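Local coordinates for hypothetical protein Atu0120 (Agrobacterium tumefaciens, PDB 2I6H) that is of unknown function but belongs to the bacterial DUF924 family and folds as an all-helical protein that crystallises with bound calcium ions, at residues H65-A69 and R70-D74; L86-L89 and L90-P94; D108-A111 and R112-D116; E117-R121 and G122-A126; E129-R132 and V133-Y136. One frame throughout, in Å; residues are numbered along the deposited sequence.

Contact 1: H65-A69 and R70-D74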
loop_
_atom_site.group_PDB
_atom_site.type_symbol
_atom_site.label_atom_id
_atom_site.label_comp_id
_atom_site.label_asym_id
_atom_site.label_seq_id
_atom_site.Cartn_x
_atom_site.Cartn_y
_atom_site.Cartn_z
ATOM N N HIS A 65 14.485 -4.903 21.936
ATOM C CA HIS A 65 13.932 -6.096 21.282
ATOM C C HIS A 65 14.132 -7.311 22.182
ATOM O O HIS A 65 13.179 -8.104 22.412
ATOM C CB HIS A 65 14.585 -6.410 19.928
ATOM C CG HIS A 65 14.078 -7.699 19.340
ATOM N ND1 HIS A 65 14.774 -8.898 19.413
ATOM C CD2 HIS A 65 12.903 -7.985 18.736
ATOM C CE1 HIS A 65 14.055 -9.847 18.820
ATOM N NE2 HIS A 65 12.913 -9.317 18.412
ATOM N N PHE A 66 15.374 -7.478 22.634
ATOM C CA PHE A 66 15.705 -8.646 23.443
ATOM C C PHE A 66 14.979 -8.685 24.791
ATOM O O PHE A 66 14.524 -9.756 25.219
ATOM C CB PHE A 66 17.213 -8.869 23.511
ATOM C CG PHE A 66 17.745 -9.500 22.242
ATOM C CD1 PHE A 66 17.755 -10.909 22.094
ATOM C CD2 PHE A 66 18.165 -8.705 21.190
ATOM C CE1 PHE A 66 18.197 -11.513 20.885
ATOM C CE2 PHE A 66 18.630 -9.295 20.005
ATOM C CZ PHE A 66 18.632 -10.675 19.841
ATOM N N ALA A 67 14.815 -7.523 25.405
ATOM C CA ALA A 67 14.062 -7.412 26.672
ATOM C C ALA A 67 12.615 -7.864 26.440
ATOM O O ALA A 67 12.052 -8.635 27.222
ATOM C CB ALA A 67 14.090 -5.970 27.221
ATOM N N ALA A 68 12.003 -7.358 25.383
ATOM C CA ALA A 68 10.619 -7.767 25.040
ATOM C C ALA A 68 10.545 -9.290 24.831
ATOM O O ALA A 68 9.630 -9.943 25.331
ATOM C CB ALA A 68 10.150 -7.042 23.793
ATOM N N ALA A 69 11.501 -9.842 24.062
ATOM C CA ALA A 69 11.565 -11.288 23.765
ATOM C C ALA A 69 11.823 -12.110 25.036
ATOM O O ALA A 69 11.438 -13.264 25.092
ATOM C CB ALA A 69 12.662 -11.568 22.710
ATOM N N ARG A 70 12.473 -11.509 26.044
ATOM C CA ARG A 70 12.748 -12.208 27.314
ATOM C C ARG A 70 11.558 -12.092 28.273
ATOM O O ARG A 70 11.621 -12.538 29.430
ATOM C CB ARG A 70 13.984 -11.636 28.008
ATOM C CG ARG A 70 15.293 -12.129 27.440
ATOM C CD ARG A 70 16.462 -11.801 28.394
ATOM N NE ARG A 70 16.473 -10.373 28.758
ATOM C CZ ARG A 70 17.114 -9.408 28.079
ATOM N NH1 ARG A 70 17.833 -9.681 26.981
ATOM N NH2 ARG A 70 17.047 -8.143 28.515
ATOM N N ARG A 71 10.485 -11.464 27.801
ATOM C CA ARG A 71 9.237 -11.283 28.612
ATOM C C ARG A 71 9.474 -10.346 29.806
ATOM O O ARG A 71 8.900 -10.532 30.902
ATOM C CB ARG A 71 8.626 -12.653 29.058
ATOM C CG ARG A 71 8.371 -13.616 27.870
ATOM C CD ARG A 71 7.388 -12.985 26.858
ATOM N NE ARG A 71 6.079 -12.781 27.474
ATOM C CZ ARG A 71 5.123 -13.723 27.528
ATOM N NH1 ARG A 71 5.319 -14.918 26.973
ATOM N NH2 ARG A 71 3.963 -13.477 28.149
ATOM N N GLU A 72 10.312 -9.335 29.598
ATOM C CA GLU A 72 10.576 -8.326 30.642
ATOM C C GLU A 72 9.654 -7.126 30.514
ATOM O O GLU A 72 9.543 -6.318 31.468
ATOM C CB GLU A 72 12.025 -7.875 30.598
ATOM C CG GLU A 72 12.959 -9.015 31.052
ATOM C CD GLU A 72 14.414 -8.776 30.795
ATOM O OE1 GLU A 72 14.803 -7.723 30.229
ATOM O OE2 GLU A 72 15.191 -9.678 31.183
ATOM N N LEU A 73 8.989 -7.007 29.358
ATOM C CA LEU A 73 8.180 -5.822 29.074
ATOM C C LEU A 73 6.685 -6.107 28.921
ATOM O O LEU A 73 5.974 -5.306 28.282
ATOM C CB LEU A 73 8.714 -5.134 27.789
ATOM C CG LEU A 73 10.216 -4.791 27.845
ATOM C CD1 LEU A 73 10.594 -4.115 26.556
ATOM C CD2 LEU A 73 10.500 -3.875 29.094
ATOM N N ASP A 74 6.200 -7.219 29.509
ATOM C CA ASP A 74 4.790 -7.583 29.383
ATOM C C ASP A 74 3.890 -6.497 29.951
ATOM O O ASP A 74 2.745 -6.380 29.544
ATOM C CB ASP A 74 4.435 -8.906 30.108
ATOM C CG ASP A 74 5.063 -10.162 29.449
ATOM O OD1 ASP A 74 6.022 -10.066 28.658
ATOM O OD2 ASP A 74 4.579 -11.281 29.769
HETATM O O HOH W 1 8.013 -8.476 27.168
#
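The guanidinium of R70 lies with one face over the backbone of F66 and A67, the A67 CA standing over that face toward its rim, while OE2 of E72 meets its edge in plane. This flat group folds back along the end of helix 51-69, which closes in a Schellman motif: R71 takes a positive phi of 67°, E72 N bonds to A67 O at 3.0 Å, and R71 N to A68 O at 3.0 Å. A bend at chi3 (-52°) turns the R70 guanidinium back over the last turn, and there it grips E72 side-on, NE to OE2 at 2.8 Å, approaching from above the carboxylate plane, and NH2 to OE1 at 2.9 Å. Further along the turn, L73 CD1 packs on A67 CB and A68 CB, 4.0 Å from each. R71 holds D74 in a similar side-on manner. A water then ties the turn together, donating to A68 O at 2.9 Å and to D74 OD1 and accepting from L73 N at 2.8 Å.

Contact 2: L86-L89 and L90-P94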
loop_
_atom_site.group_PDB
_atom_site.type_symbol
_atom_site.label_atom_id
_atom_site.label_comp_id
_atom_site.label_asym_id
_atom_site.label_seq_id
_atom_site.Cartn_x
_atom_site.Cartn_y
_atom_site.Cartn_z
ATOM N N LEU A 86 5.524 -2.615 21.660
ATOM C CA LEU A 86 5.711 -4.080 21.605
ATOM C C LEU A 86 5.597 -4.621 20.162
ATOM O O LEU A 86 6.413 -5.460 19.754
ATOM C CB LEU A 86 4.725 -4.805 22.510
ATOM C CG LEU A 86 4.952 -4.643 24.022
ATOM C CD1 LEU A 86 3.840 -5.391 24.767
ATOM C CD2 LEU A 86 6.377 -5.176 24.438
HETATM N N MSE A 87 4.602 -4.151 19.413
HETATM C CA MSE A 87 4.402 -4.599 18.032
HETATM C C MSE A 87 5.652 -4.241 17.208
HETATM O O MSE A 87 6.172 -5.060 16.424
HETATM C CB MSE A 87 3.207 -3.884 17.378
HETATM C CG MSE A 87 1.900 -4.021 18.046
HETATM SE SE MSE A 87 1.331 -5.939 18.113
HETATM C CE MSE A 87 1.860 -6.298 19.920
ATOM N N LEU A 88 6.142 -3.024 17.410
ATOM C CA LEU A 88 7.283 -2.502 16.646
ATOM C C LEU A 88 8.531 -3.295 16.984
ATOM O O LEU A 88 9.334 -3.640 16.094
ATOM C CB LEU A 88 7.468 -1.024 16.939
ATOM C CG LEU A 88 6.286 -0.181 16.471
ATOM C CD1 LEU A 88 6.594 1.283 16.853
ATOM C CD2 LEU A 88 6.002 -0.323 14.971
ATOM N N LEU A 89 8.692 -3.650 18.254
ATOM C CA LEU A 89 9.855 -4.477 18.637
ATOM C C LEU A 89 9.791 -5.950 18.187
ATOM O O LEU A 89 10.838 -6.561 17.875
ATOM C CB LEU A 89 9.986 -4.465 20.146
ATOM C CG LEU A 89 10.396 -3.108 20.741
ATOM C CD1 LEU A 89 10.372 -3.248 22.249
ATOM C CD2 LEU A 89 11.845 -2.708 20.234
ATOM N N LEU A 90 8.582 -6.530 18.182
ATOM C CA LEU A 90 8.457 -7.992 18.020
ATOM C C LEU A 90 8.003 -8.445 16.635
ATOM O O LEU A 90 8.247 -9.602 16.250
ATOM C CB LEU A 90 7.561 -8.604 19.096
ATOM C CG LEU A 90 8.106 -8.431 20.524
ATOM C CD1 LEU A 90 7.056 -8.849 21.504
ATOM C CD2 LEU A 90 9.434 -9.244 20.717
ATOM N N ASP A 91 7.404 -7.523 15.880
ATOM C CA ASP A 91 6.960 -7.777 14.519
ATOM C C ASP A 91 7.767 -6.993 13.475
ATOM O O ASP A 91 8.128 -7.550 12.431
ATOM C CB ASP A 91 5.448 -7.449 14.385
ATOM C CG ASP A 91 4.918 -7.732 12.962
ATOM O OD1 ASP A 91 4.690 -8.926 12.617
ATOM O OD2 ASP A 91 4.776 -6.746 12.198
ATOM N N GLN A 92 8.021 -5.710 13.738
ATOM C CA GLN A 92 8.755 -4.895 12.759
ATOM C C GLN A 92 10.278 -5.012 12.843
ATOM O O GLN A 92 10.951 -5.318 11.832
ATOM C CB GLN A 92 8.330 -3.429 12.860
ATOM C CG GLN A 92 6.887 -3.216 12.451
ATOM C CD GLN A 92 6.697 -3.498 10.991
ATOM O OE1 GLN A 92 7.172 -2.747 10.150
ATOM N NE2 GLN A 92 6.013 -4.626 10.670
ATOM N N PHE A 93 10.804 -4.788 14.041
ATOM C CA PHE A 93 12.269 -4.856 14.279
ATOM C C PHE A 93 12.968 -6.074 13.613
ATOM O O PHE A 93 13.977 -5.897 12.909
ATOM C CB PHE A 93 12.572 -4.787 15.791
ATOM C CG PHE A 93 14.044 -4.728 16.106
ATOM C CD1 PHE A 93 14.672 -3.470 16.353
ATOM C CD2 PHE A 93 14.826 -5.900 16.145
ATOM C CE1 PHE A 93 16.057 -3.398 16.646
ATOM C CE2 PHE A 93 16.205 -5.838 16.441
ATOM C CZ PHE A 93 16.836 -4.575 16.691
ATOM N N PRO A 94 12.442 -7.307 13.798
ATOM C CA PRO A 94 13.105 -8.483 13.199
ATOM C C PRO A 94 13.151 -8.420 11.676
ATOM O O PRO A 94 14.136 -8.858 11.069
ATOM C CB PRO A 94 12.197 -9.665 13.621
ATOM C CG PRO A 94 11.453 -9.189 14.807
ATOM C CD PRO A 94 11.240 -7.700 14.559
#
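A wider, pi-type turn interrupts the regular bonding of helix 80-97, in a stretch of this all-helical fold where every residue is buried, and the carbonyls of L86, M87 and L88 record how the pattern changes. L90 N still bonds to L86 O at 2.9 Å, four residues back. On the next carbonyl three N-H groups converge: M87 O takes D91 N at 2.8 Å and, weakly, L90 N and Q92 N, both at 3.3 Å. By F93 the reach is five residues, its N meeting L88 O at 2.8 Å. P94 has no N-H to offer, so L89 O receives no such bond from it and instead touches P94 CD and F93 CB; the helix kinks here. Side chains follow the widened turn. L88 CD2 meets Q92 CG at 3.9 Å, the two chains crossing at a slant, and both also pack on W38 of helix 29-41. Q92 bends at chi2 (-66°), which brings its amide back toward the preceding residue. D91 OD1 is held by H141 ND1, and its other oxygen, OD2, is met by Q92 NE2 at 2.9 Å, on the anti side but tilted out of the carboxylate plane, the acceptor lying in the amide plane.

Contact 3: D108-A111 and R112-D116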
loop_
_atom_site.group_PDB
_atom_site.type_symbol
_atom_site.label_atom_id
_atom_site.label_comp_id
_atom_site.label_asym_id
_atom_site.label_seq_id
_atom_site.Cartn_x
_atom_site.Cartn_y
_atom_site.Cartn_z
ATOM N N ASP A 108 7.602 -13.945 16.185
ATOM C CA ASP A 108 6.268 -13.742 15.582
ATOM C C ASP A 108 5.146 -14.326 16.469
ATOM O O ASP A 108 4.109 -13.663 16.641
ATOM C CB ASP A 108 6.178 -14.282 14.166
ATOM C CG ASP A 108 6.886 -13.372 13.133
ATOM O OD1 ASP A 108 7.295 -12.235 13.469
ATOM O OD2 ASP A 108 6.997 -13.785 11.951
ATOM N N PRO A 109 5.315 -15.562 16.983
ATOM C CA PRO A 109 4.254 -16.089 17.872
ATOM C C PRO A 109 4.013 -15.163 19.083
ATOM O O PRO A 109 2.848 -14.929 19.481
ATOM C CB PRO A 109 4.810 -17.460 18.328
ATOM C CG PRO A 109 5.666 -17.880 17.171
ATOM C CD PRO A 109 6.368 -16.584 16.719
ATOM N N LEU A 110 5.085 -14.609 19.645
ATOM C CA LEU A 110 4.938 -13.662 20.761
ATOM C C LEU A 110 4.223 -12.380 20.328
ATOM O O LEU A 110 3.350 -11.870 21.055
ATOM C CB LEU A 110 6.304 -13.309 21.372
ATOM C CG LEU A 110 6.308 -12.468 22.653
ATOM C CD1 LEU A 110 5.375 -13.089 23.758
ATOM C CD2 LEU A 110 7.781 -12.218 23.162
ATOM N N ALA A 111 4.604 -11.848 19.174
ATOM C CA ALA A 111 3.945 -10.631 18.635
ATOM C C ALA A 111 2.441 -10.852 18.471
ATOM O O ALA A 111 1.645 -9.982 18.858
ATOM C CB ALA A 111 4.570 -10.218 17.336
ATOM N N ARG A 112 2.065 -12.019 17.947
ATOM C CA ARG A 112 0.666 -12.354 17.700
ATOM C C ARG A 112 -0.100 -12.458 19.006
ATOM O O ARG A 112 -1.241 -11.992 19.124
ATOM C CB ARG A 112 0.586 -13.705 17.030
ATOM C CG ARG A 112 0.859 -13.665 15.587
ATOM C CD ARG A 112 0.073 -14.780 14.931
ATOM N NE ARG A 112 0.480 -16.099 15.405
ATOM C CZ ARG A 112 1.679 -16.631 15.193
ATOM N NH1 ARG A 112 2.599 -15.945 14.548
ATOM N NH2 ARG A 112 1.966 -17.846 15.647
ATOM N N PHE A 113 0.534 -13.096 19.995
ATOM C CA PHE A 113 -0.061 -13.287 21.314
ATOM C C PHE A 113 -0.323 -11.889 21.923
ATOM O O PHE A 113 -1.435 -11.585 22.444
ATOM C CB PHE A 113 0.924 -14.081 22.192
ATOM C CG PHE A 113 0.519 -14.155 23.624
ATOM C CD1 PHE A 113 -0.567 -14.946 24.011
ATOM C CD2 PHE A 113 1.156 -13.386 24.573
ATOM C CE1 PHE A 113 -0.967 -14.998 25.379
ATOM C CE2 PHE A 113 0.777 -13.426 25.928
ATOM C CZ PHE A 113 -0.303 -14.229 26.326
ATOM N N PHE A 114 0.684 -11.018 21.836
ATOM C CA PHE A 114 0.511 -9.659 22.319
ATOM C C PHE A 114 -0.481 -8.832 21.503
ATOM O O PHE A 114 -1.229 -8.041 22.087
ATOM C CB PHE A 114 1.833 -8.928 22.356
ATOM C CG PHE A 114 2.738 -9.308 23.532
ATOM C CD1 PHE A 114 2.275 -9.914 24.700
ATOM C CD2 PHE A 114 4.095 -9.007 23.433
ATOM C CE1 PHE A 114 3.213 -10.236 25.782
ATOM C CE2 PHE A 114 5.000 -9.294 24.487
ATOM C CZ PHE A 114 4.538 -9.882 25.670
ATOM N N ALA A 115 -0.492 -8.998 20.174
ATOM C CA ALA A 115 -1.466 -8.263 19.319
ATOM C C ALA A 115 -2.906 -8.604 19.751
ATOM O O ALA A 115 -3.747 -7.717 19.952
ATOM C CB ALA A 115 -1.278 -8.581 17.825
ATOM N N ASP A 116 -3.156 -9.893 19.919
ATOM C CA ASP A 116 -4.466 -10.360 20.414
ATOM C C ASP A 116 -4.863 -9.667 21.742
ATOM O O ASP A 116 -6.001 -9.138 21.901
ATOM C CB ASP A 116 -4.421 -11.880 20.616
ATOM C CG ASP A 116 -5.757 -12.427 21.187
ATOM O OD1 ASP A 116 -6.797 -12.388 20.479
ATOM O OD2 ASP A 116 -5.747 -12.828 22.377
#
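A111 O receives A115 N at 2.7 Å, the shortest of four successive i to i+4 bonds that make the first turns of helix 108-120 regular. On one flank of these turns L110 and F114 run side by side, pointing the same way. L110 has CG anti to its backbone N (chi1 -173°), a setting that carries CD1 over the face of the F114 ring, 4.0 Å from its centroid and 18° off the normal: a CH-pi contact. The same methyl also touches F113 CD2 at 4.3 Å. On another flank R112, in the conformer described, folds back toward the start of the helix. Its chain bends at chi3, and one face of the guanidinium settles on P109 CA, with NH2 3.9 Å from P109 CB. D108 directs its carboxylate elsewhere, to a salt bridge with R95. Around the helix, L110 and F114 pack on L90 of helix 80-97, and A115 rests on M87 of that helix and on helix 137-140.

Contact 4: E117-R121 and G122-A126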
loop_
_atom_site.group_PDB
_atom_site.type_symbol
_atom_site.label_atom_id
_atom_site.label_comp_id
_atom_site.label_asym_id
_atom_site.label_seq_id
_atom_site.Cartn_x
_atom_site.Cartn_y
_atom_site.Cartn_z
ATOM N N GLU A 117 -3.925 -9.658 22.679
ATOM C CA GLU A 117 -4.168 -9.054 23.995
ATOM C C GLU A 117 -4.408 -7.535 23.886
ATOM O O GLU A 117 -5.322 -6.993 24.519
ATOM C CB GLU A 117 -3.045 -9.374 24.988
ATOM C CG GLU A 117 -3.316 -8.802 26.398
ATOM C CD GLU A 117 -4.669 -9.240 27.020
ATOM O OE1 GLU A 117 -5.230 -10.310 26.642
ATOM O OE2 GLU A 117 -5.151 -8.479 27.900
ATOM N N ALA A 118 -3.615 -6.870 23.054
ATOM C CA ALA A 118 -3.754 -5.426 22.835
ATOM C C ALA A 118 -5.110 -5.084 22.227
ATOM O O ALA A 118 -5.756 -4.121 22.655
ATOM C CB ALA A 118 -2.580 -4.903 21.943
ATOM N N ILE A 119 -5.547 -5.885 21.253
ATOM C CA ILE A 119 -6.823 -5.671 20.610
ATOM C C ILE A 119 -7.961 -5.903 21.622
ATOM O O ILE A 119 -8.961 -5.147 21.647
ATOM C CB ILE A 119 -6.954 -6.519 19.360
ATOM C CG1 ILE A 119 -5.992 -5.924 18.298
ATOM C CG2 ILE A 119 -8.431 -6.494 18.792
ATOM C CD1 ILE A 119 -5.762 -6.834 17.120
ATOM N N ARG A 120 -7.777 -6.908 22.478
ATOM C CA ARG A 120 -8.785 -7.212 23.492
ATOM C C ARG A 120 -8.952 -6.022 24.428
ATOM O O ARG A 120 -10.060 -5.757 24.905
ATOM C CB ARG A 120 -8.419 -8.479 24.251
ATOM C CG ARG A 120 -8.726 -9.761 23.483
ATOM C CD ARG A 120 -8.387 -11.009 24.284
ATOM N NE ARG A 120 -9.252 -11.216 25.443
ATOM C CZ ARG A 120 -10.479 -11.757 25.409
ATOM N NH1 ARG A 120 -11.049 -12.124 24.261
ATOM N NH2 ARG A 120 -11.161 -11.911 26.530
ATOM N N ARG A 121 -7.855 -5.290 24.663
ATOM C CA ARG A 121 -7.879 -4.123 25.547
ATOM C C ARG A 121 -8.338 -2.866 24.811
ATOM O O ARG A 121 -8.426 -1.817 25.436
ATOM C CB ARG A 121 -6.495 -3.860 26.142
ATOM C CG ARG A 121 -6.056 -4.961 27.096
ATOM C CD ARG A 121 -4.669 -4.795 27.649
ATOM N NE ARG A 121 -4.290 -5.999 28.418
ATOM C CZ ARG A 121 -3.683 -5.992 29.595
ATOM N NH1 ARG A 121 -3.401 -4.844 30.209
ATOM N NH2 ARG A 121 -3.358 -7.138 30.168
ATOM N N GLY A 122 -8.551 -2.959 23.498
ATOM C CA GLY A 122 -9.025 -1.799 22.682
ATOM C C GLY A 122 -7.899 -0.877 22.216
ATOM O O GLY A 122 -8.152 0.227 21.686
ATOM N N HIS A 123 -6.645 -1.316 22.394
ATOM C CA HIS A 123 -5.489 -0.440 22.118
ATOM C C HIS A 123 -5.369 0.016 20.657
ATOM O O HIS A 123 -4.892 1.155 20.364
ATOM C CB HIS A 123 -4.184 -1.106 22.573
ATOM C CG HIS A 123 -4.041 -1.219 24.064
ATOM N ND1 HIS A 123 -4.703 -0.383 24.934
ATOM C CD2 HIS A 123 -3.295 -2.060 24.832
ATOM C CE1 HIS A 123 -4.379 -0.705 26.180
ATOM N NE2 HIS A 123 -3.518 -1.712 26.142
ATOM N N ASP A 124 -5.752 -0.859 19.727
ATOM C CA ASP A 124 -5.643 -0.524 18.294
ATOM C C ASP A 124 -6.560 0.667 17.969
ATOM O O ASP A 124 -6.223 1.521 17.138
ATOM C CB ASP A 124 -6.010 -1.718 17.406
ATOM C CG ASP A 124 -7.424 -2.269 17.660
ATOM O OD1 ASP A 124 -7.842 -2.401 18.851
ATOM O OD2 ASP A 124 -8.109 -2.597 16.647
ATOM N N GLN A 125 -7.706 0.717 18.651
ATOM C CA GLN A 125 -8.672 1.813 18.425
ATOM C C GLN A 125 -8.212 3.082 19.108
ATOM O O GLN A 125 -8.715 4.169 18.775
ATOM C CB GLN A 125 -10.066 1.415 18.929
ATOM C CG GLN A 125 -10.686 0.293 18.084
ATOM C CD GLN A 125 -10.776 0.645 16.594
ATOM O OE1 GLN A 125 -11.394 1.651 16.199
ATOM N NE2 GLN A 125 -10.163 -0.182 15.759
ATOM N N ALA A 126 -7.281 2.959 20.056
ATOM C CA ALA A 126 -6.811 4.110 20.842
ATOM C C ALA A 126 -5.653 4.840 20.174
ATOM O O ALA A 126 -5.431 6.003 20.491
ATOM C CB ALA A 126 -6.449 3.714 22.277
HETATM O O HOH W 2 -10.079 -3.365 19.816
HETATM O O HOH W 3 -6.988 1.336 25.065
#
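With CG anti to the carbonyl carbon in both residues, the side chains of R121 and H123 run alongside each other and point the same way. R121 CB sits squarely over the imidazole face, 3.8 Å from the ring centroid and 13° off its normal, in a CH-pi contact, while R121 CD approaches H123 NE2 at 3.6 Å. Extended from CG to NE, the arginine then carries its guanidinium, turned 45° to the ring, on to E117. There NE makes a salt bridge with OE2 at 2.7 Å, using the anti lone pair of the carboxylate. The backbone between these groups forms a Schellman motif that ends helix 108-120. G122 adopts a positive phi, a conformation that favours glycine; H123 N returns to A118 O at 3.0 Å and G122 N to I119 O at 2.9 Å. The chain then enters the weakly bonded helix 123-126. H123 NE2 is engaged by L77 O, and its side chain also packs on A80 and S83 of helix 80-97. D124, whose CG stands between its backbone N and carbonyl carbon (chi1 57°), crosses I119, with CG 4.0 Å from I119 CG1, and its OD2 is bonded to Y136 OH. A water links the two residues, donating to I119 O and, at 2.6 Å, to D124 OD1.

Contact 5: E129-R132 and V133-Y136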
loop_
_atom_site.group_PDB
_atom_site.type_symbol
_atom_site.label_atom_id
_atom_site.label_comp_id
_atom_site.label_asym_id
_atom_site.label_seq_id
_atom_site.Cartn_x
_atom_site.Cartn_y
_atom_site.Cartn_z
ATOM N N GLU A 129 -5.205 6.383 13.244
ATOM C CA GLU A 129 -5.537 5.503 12.146
ATOM C C GLU A 129 -4.280 5.031 11.397
ATOM O O GLU A 129 -4.205 3.861 11.059
ATOM C CB GLU A 129 -6.537 6.190 11.201
ATOM C CG GLU A 129 -7.160 5.229 10.239
ATOM C CD GLU A 129 -8.180 5.886 9.302
ATOM O OE1 GLU A 129 -8.275 7.136 9.295
ATOM O OE2 GLU A 129 -8.853 5.116 8.579
ATOM N N ASP A 130 -3.303 5.930 11.203
ATOM C CA ASP A 130 -2.024 5.678 10.513
ATOM C C ASP A 130 -1.192 4.578 11.174
ATOM O O ASP A 130 -0.385 3.922 10.522
ATOM C CB ASP A 130 -1.166 6.956 10.544
ATOM C CG ASP A 130 -1.564 7.971 9.480
ATOM O OD1 ASP A 130 -2.389 7.619 8.616
ATOM O OD2 ASP A 130 -1.024 9.104 9.483
ATOM N N LEU A 131 -1.331 4.465 12.502
ATOM C CA LEU A 131 -0.523 3.506 13.290
ATOM C C LEU A 131 -1.244 2.199 13.588
ATOM O O LEU A 131 -0.648 1.232 14.047
ATOM C CB LEU A 131 -0.042 4.151 14.594
ATOM C CG LEU A 131 0.942 5.329 14.443
ATOM C CD1 LEU A 131 1.065 6.013 15.783
ATOM C CD2 LEU A 131 2.326 4.886 13.888
ATOM N N ARG A 132 -2.546 2.190 13.367
ATOM C CA ARG A 132 -3.377 1.026 13.699
ATOM C C ARG A 132 -2.898 -0.289 13.068
ATOM O O ARG A 132 -2.946 -1.357 13.709
ATOM C CB ARG A 132 -4.797 1.371 13.226
ATOM C CG ARG A 132 -5.871 0.588 13.824
ATOM C CD ARG A 132 -7.193 1.448 13.787
ATOM N NE ARG A 132 -7.195 2.619 14.677
ATOM C CZ ARG A 132 -7.995 3.677 14.530
ATOM N NH1 ARG A 132 -8.847 3.723 13.512
ATOM N NH2 ARG A 132 -7.974 4.687 15.382
ATOM N N VAL A 133 -2.474 -0.217 11.806
ATOM C CA VAL A 133 -2.067 -1.418 11.074
ATOM C C VAL A 133 -0.950 -2.226 11.791
ATOM O O VAL A 133 -0.824 -3.432 11.592
ATOM C CB VAL A 133 -1.679 -1.104 9.606
ATOM C CG1 VAL A 133 -0.397 -0.333 9.552
ATOM C CG2 VAL A 133 -1.619 -2.447 8.768
ATOM N N PHE A 134 -0.120 -1.540 12.582
ATOM C CA PHE A 134 0.946 -2.275 13.320
ATOM C C PHE A 134 0.468 -3.308 14.349
ATOM O O PHE A 134 1.220 -4.248 14.685
ATOM C CB PHE A 134 2.014 -1.292 13.819
ATOM C CG PHE A 134 2.602 -0.522 12.679
ATOM C CD1 PHE A 134 3.469 -1.180 11.800
ATOM C CD2 PHE A 134 2.168 0.787 12.368
ATOM C CE1 PHE A 134 3.983 -0.549 10.661
ATOM C CE2 PHE A 134 2.679 1.454 11.193
ATOM C CZ PHE A 134 3.586 0.768 10.354
ATOM N N PHE A 135 -0.773 -3.144 14.846
ATOM C CA PHE A 135 -1.415 -4.160 15.679
ATOM C C PHE A 135 -1.944 -5.337 14.829
ATOM O O PHE A 135 -2.268 -6.391 15.375
ATOM C CB PHE A 135 -2.601 -3.543 16.472
ATOM C CG PHE A 135 -2.172 -2.619 17.554
ATOM C CD1 PHE A 135 -1.696 -3.120 18.776
ATOM C CD2 PHE A 135 -2.206 -1.238 17.365
ATOM C CE1 PHE A 135 -1.263 -2.239 19.825
ATOM C CE2 PHE A 135 -1.816 -0.345 18.406
ATOM C CZ PHE A 135 -1.324 -0.864 19.645
ATOM N N TYR A 136 -2.048 -5.162 13.510
ATOM C CA TYR A 136 -2.706 -6.180 12.641
ATOM C C TYR A 136 -1.684 -6.993 11.851
ATOM O O TYR A 136 -1.923 -8.155 11.476
ATOM C CB TYR A 136 -3.684 -5.478 11.678
ATOM C CG TYR A 136 -4.700 -4.576 12.378
ATOM C CD1 TYR A 136 -5.071 -4.784 13.732
ATOM C CD2 TYR A 136 -5.324 -3.544 11.657
ATOM C CE1 TYR A 136 -6.039 -3.928 14.337
ATOM C CE2 TYR A 136 -6.274 -2.697 12.248
ATOM C CZ TYR A 136 -6.625 -2.904 13.575
ATOM O OH TYR A 136 -7.567 -2.069 14.162
HETATM O O HOH W 4 -2.757 1.943 9.911
#
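R132 and Y136 lie side by side and point the same way, the guanidinium plane turned 51° from the phenol ring. The aliphatic part of the arginine does the touching: CG comes 3.2 Å from Y136 OH and 3.6 Å from Y136 CZ. With chi1 at -160°, the R132 chain swings beside its own carbonyl and alongside the tyrosine, while that carbonyl O sits over the centre of the Y136 ring, 3.7 Å above the plane. The same oxygen meets the F135 ring at its edge, in plane, and accepts F135 N at 3.0 Å. F134 likewise turns an edge to L131 O, with CD2 3.3 Å away, and its N bonds to that oxygen at 3.2 Å. Both bonds reach three residues back; the regular four-residue pattern is absent here. Between E129 O and V133 N a water intervenes, donating to the first and accepting from the second at 2.9 Å. The E129 side chain lies about 4 Å from a bound calcium ion, and D130 OD1 weakly bonds G160 N of the second subunit. R132 NE bonds to D124 O and NH2 to V127 O. The chemistry implies an arginine oriented by backbone carbonyls beside a buried tyrosine whose hydroxyl has D124 as partner.

The five contacts follow one another along the chain, each closing before the next opens. Contact 1 ends helix 51-69, contact 2 belongs to helix 80-97, and contacts 3 and 4 adjoin on helix 108-120. Contact 5 runs from helix 129-132 into the turn before helix 137-140 and touches contacts 2, 3 and 4. Contact 2 is the most central, about 6 Å from the chain centre, and touches contacts 1, 3 and 5, whose centres are about 11, 10 and 13 Å from its own. M87 and L90 meet F114 there, and M87 also meets F135. Contacts 4 and 5 are joined through D124. Contact 2 is thus the hub, while the centres of contacts 1 and 4 lie about 15 Å from the chain centre.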